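Local structure of tautomerase domain-containing protein (Gammaproteobacteria bacterium SG8_31, 7M59) at residues I7-T12 / E44-H49. The protein is a small beta-alpha-beta protein of the tautomerase family, in the MIF clan, and assembles from six copies of its short chain. Residues are numbered along the deposited sequence; the frame is centred on the assembly and turned at random.
Sequences IRQGRT and ETPGAH
Ile7 and Arg8 run parallel to Glu44 and Thr45, where the strands 2-8 and 39-45 reach their last residues side by side. Two backbone bonds join the segments: Thr45 N donates a hydrogen bond to Ile7 O at 3.1 Å, and Gln9 N reaches Thr45 O at 2.9 Å. Each of these carbonyls also receives a CA-H...O contact, from Glu44 and from Arg8. Ile7 and Glu44 share a sheet face, with Ile7 CG1 4.2 Å from Glu44 CG.

Past the strand ends, Gln9 reaches over Pro46. Its CG sits between the backbone N and the carbonyl carbon (chi1 61°), and from there the extended chain crosses the proline obliquely, placing NE2 3.7 Å from Pro46 CA; the same NE2 bonds to Glu59. Arg8 lays CG and CD against Gly47 CA, each at 3.7 Å; beyond them the bend at chi3 (-59°) turns the guanidinium aside, and NH1 bonds to Pro58 O.

Glu44 OE2 accepts a hydrogen bond from each of two waters. One, at 2.7 Å from OE2, also donates to Arg8 O and accepts from Arg11 N; the other ties OE2 to Gly10 N and Arg11 O. A salt bridge to Lys16 adds a charged partner. Arg11 NH1 grips Arg8 O at 2.9 Å, that oxygen lying in the guanidinium plane, and Arg11 NE bonds to Ile31 O of a neighbouring subunit.

This is the C-terminal edge of the parallel strand pair in a beta-alpha-beta crossover, where strand 2-8 leaves toward helix 13-31 beside the end of its partner, the unit on which the tautomerase fold is built.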
ATOM      1  N   ILE A   7       5.317  10.601   0.977  1.00 19.16           N
ATOM      2  CA  ILE A   7       5.635  11.961   1.389  1.00 19.36           C
ATOM      3  C   ILE A   7       5.536  12.892   0.188  1.00 20.31           C
ATOM      4  O   ILE A   7       5.551  12.466  -0.969  1.00 20.42           O
ATOM      5  CB  ILE A   7       7.034  12.042   2.035  1.00 18.08           C
ATOM      6  CG1 ILE A   7       8.126  11.831   0.978  1.00 18.75           C
ATOM      7  CG2 ILE A   7       7.154  11.017   3.157  1.00 20.61           C
ATOM      8  CD1 ILE A   7       9.559  11.972   1.547  1.00 22.73           C
ATOM      9  N   ARG A   8       5.434  14.186   0.468  1.00 21.54           N
ATOM     10  CA  ARG A   8       5.402  15.157  -0.618  1.00 19.30           C
ATOM     11  C   ARG A   8       6.809  15.385  -1.165  1.00 19.63           C
ATOM     12  O   ARG A   8       7.790  15.375  -0.418  1.00 23.25           O
ATOM     13  CB  ARG A   8       4.778  16.470  -0.144  1.00 21.64           C
ATOM     14  CG  ARG A   8       3.241  16.412  -0.046  1.00 21.88           C
ATOM     15  CD  ARG A   8       2.684  17.608   0.734  1.00 25.62           C
ATOM     16  NE  ARG A   8       3.257  17.590   2.070  1.00 25.84           N
ATOM     17  CZ  ARG A   8       3.701  18.648   2.737  1.00 28.48           C
ATOM     18  NH1 ARG A   8       3.621  19.871   2.218  1.00 27.16           N
ATOM     19  NH2 ARG A   8       4.234  18.469   3.939  1.00 26.00           N
ATOM     20  N   GLN A   9       6.890  15.578  -2.482  1.00 21.64           N
ATOM     21  CA  GLN A   9       8.153  15.811  -3.171  1.00 22.05           C
ATOM     22  C   GLN A   9       8.799  17.109  -2.688  1.00 24.08           C
ATOM     23  O   GLN A   9       8.138  17.995  -2.146  1.00 25.10           O
ATOM     24  CB  GLN A   9       7.917  15.889  -4.683  1.00 23.79           C
ATOM     25  CG  GLN A   9       6.989  17.040  -5.055  1.00 25.06           C
ATOM     26  CD  GLN A   9       6.510  17.004  -6.498  1.00 28.56           C
ATOM     27  OE1 GLN A   9       6.691  16.012  -7.205  1.00 32.47           O
ATOM     28  NE2 GLN A   9       5.892  18.094  -6.941  1.00 30.79           N
ATOM     29  N   GLY A  10      10.110  17.217  -2.897  1.00 23.67           N
ATOM     30  CA  GLY A  10      10.826  18.458  -2.624  1.00 26.61           C
ATOM     31  C   GLY A  10      11.899  18.368  -1.562  1.00 30.20           C
ATOM     32  O   GLY A  10      12.641  19.346  -1.368  1.00 27.21           O
ATOM     33  N   ARG A  11      12.016  17.249  -0.853  1.00 26.70           N
ATOM     34  CA  ARG A  11      13.071  17.084   0.131  1.00 26.29           C
ATOM     35  C   ARG A  11      14.381  16.694  -0.547  1.00 25.86           C
ATOM     36  O   ARG A  11      14.405  16.116  -1.637  1.00 26.93           O
ATOM     37  CB  ARG A  11      12.691  16.017   1.157  1.00 25.58           C
ATOM     38  CG  ARG A  11      11.867  16.523   2.326  1.00 25.48           C
ATOM     39  CD  ARG A  11      10.399  16.661   1.961  1.00 23.25           C
ATOM     40  NE  ARG A  11       9.631  17.111   3.114  1.00 22.48           N
ATOM     41  CZ  ARG A  11       8.315  16.983   3.235  1.00 23.38           C
ATOM     42  NH1 ARG A  11       7.609  16.403   2.269  1.00 24.23           N
ATOM     43  NH2 ARG A  11       7.708  17.420   4.333  1.00 25.65           N
ATOM     44  N   THR A  12      15.487  17.000   0.131  1.00 29.59           N
ATOM     45  CA  THR A  12      16.798  16.611  -0.358  1.00 31.06           C
ATOM     46  C   THR A  12      17.042  15.126  -0.118  1.00 30.28           C
ATOM     47  O   THR A  12      16.379  14.484   0.703  1.00 27.27           O
ATOM     48  CB  THR A  12      17.902  17.417   0.333  1.00 29.47           C
ATOM     49  OG1 THR A  12      18.022  16.985   1.695  1.00 29.38           O
ATOM     50  CG2 THR A  12      17.587  18.903   0.297  1.00 31.00           C
ATOM     51  N   GLU A  44       7.457   9.641  -3.386  1.00 20.78           N
ATOM     52  CA  GLU A  44       7.150  11.067  -3.434  1.00 20.83           C
ATOM     53  C   GLU A  44       5.985  11.340  -4.370  1.00 21.47           C
ATOM     54  O   GLU A  44       5.865  10.718  -5.430  1.00 22.54           O
ATOM     55  CB  GLU A  44       8.355  11.876  -3.914  1.00 22.60           C
ATOM     56  CG  GLU A  44       9.538  11.829  -2.994  1.00 23.98           C
ATOM     57  CD  GLU A  44      10.767  12.455  -3.631  1.00 27.66           C
ATOM     58  OE1 GLU A  44      11.126  12.061  -4.764  1.00 30.66           O
ATOM     59  OE2 GLU A  44      11.347  13.357  -3.008  1.00 27.70           O
ATOM     60  N   THR A  45       5.161  12.308  -3.991  1.00 21.01           N
ATOM     61  CA  THR A  45       4.026  12.763  -4.776  1.00 21.47           C
ATOM     62  C   THR A  45       3.911  14.272  -4.655  1.00 21.62           C
ATOM     63  O   THR A  45       4.407  14.868  -3.691  1.00 21.47           O
ATOM     64  CB  THR A  45       2.710  12.103  -4.325  1.00 23.64           C
ATOM     65  OG1 THR A  45       2.700  11.956  -2.898  1.00 23.60           O
ATOM     66  CG2 THR A  45       2.540  10.748  -4.997  1.00 24.13           C
ATOM     67  N   PRO A  46       3.257  14.923  -5.613  1.00 21.78           N
ATOM     68  CA  PRO A  46       2.952  16.345  -5.446  1.00 23.42           C
ATOM     69  C   PRO A  46       2.021  16.562  -4.263  1.00 24.80           C
ATOM     70  O   PRO A  46       1.239  15.686  -3.881  1.00 21.15           O
ATOM     71  CB  PRO A  46       2.267  16.723  -6.765  1.00 26.26           C
ATOM     72  CG  PRO A  46       2.621  15.664  -7.721  1.00 29.23           C
ATOM     73  CD  PRO A  46       2.810  14.411  -6.922  1.00 24.84           C
ATOM     74  N   GLY A  47       2.107  17.757  -3.682  1.00 24.57           N
ATOM     75  CA  GLY A  47       1.208  18.092  -2.596  1.00 23.77           C
ATOM     76  C   GLY A  47      -0.252  17.947  -2.969  1.00 24.16           C
ATOM     77  O   GLY A  47      -1.072  17.562  -2.134  1.00 23.12           O
ATOM     78  N   ALA A  48      -0.595  18.253  -4.228  1.00 24.84           N
ATOM     79  CA  ALA A  48      -1.972  18.166  -4.693  1.00 25.23           C
ATOM     80  C   ALA A  48      -2.523  16.750  -4.646  1.00 23.62           C
ATOM     81  O   ALA A  48      -3.748  16.573  -4.670  1.00 25.45           O
ATOM     82  CB  ALA A  48      -2.079  18.717  -6.117  1.00 28.84           C
ATOM     83  N   HIS A  49      -1.654  15.743  -4.572  1.00 23.80           N
ATOM     84  CA  HIS A  49      -2.092  14.356  -4.488  1.00 21.63           C
ATOM     85  C   HIS A  49      -2.362  13.912  -3.061  1.00 21.35           C
ATOM     86  O   HIS A  49      -2.710  12.744  -2.846  1.00 20.77           O
ATOM     87  CB  HIS A  49      -1.046  13.433  -5.119  1.00 20.25           C
ATOM     88  CG  HIS A  49      -0.992  13.508  -6.615  1.00 22.52           C
ATOM     89  ND1 HIS A  49      -0.349  12.561  -7.381  1.00 23.75           N
ATOM     90  CD2 HIS A  49      -1.500  14.415  -7.485  1.00 26.65           C
ATOM     91  CE1 HIS A  49      -0.458  12.883  -8.660  1.00 26.01           C
ATOM     92  NE2 HIS A  49      -1.157  14.000  -8.750  1.00 26.88           N
TER
HETATM   93  O   HOH W   1      10.499  14.745  -0.827  1.00 22.56           O
HETATM   94  O   HOH W   2       6.225  13.585  -7.308  1.00 37.29           O
HETATM   95  O   HOH W   3      12.358  15.734  -3.842  1.00 33.79           O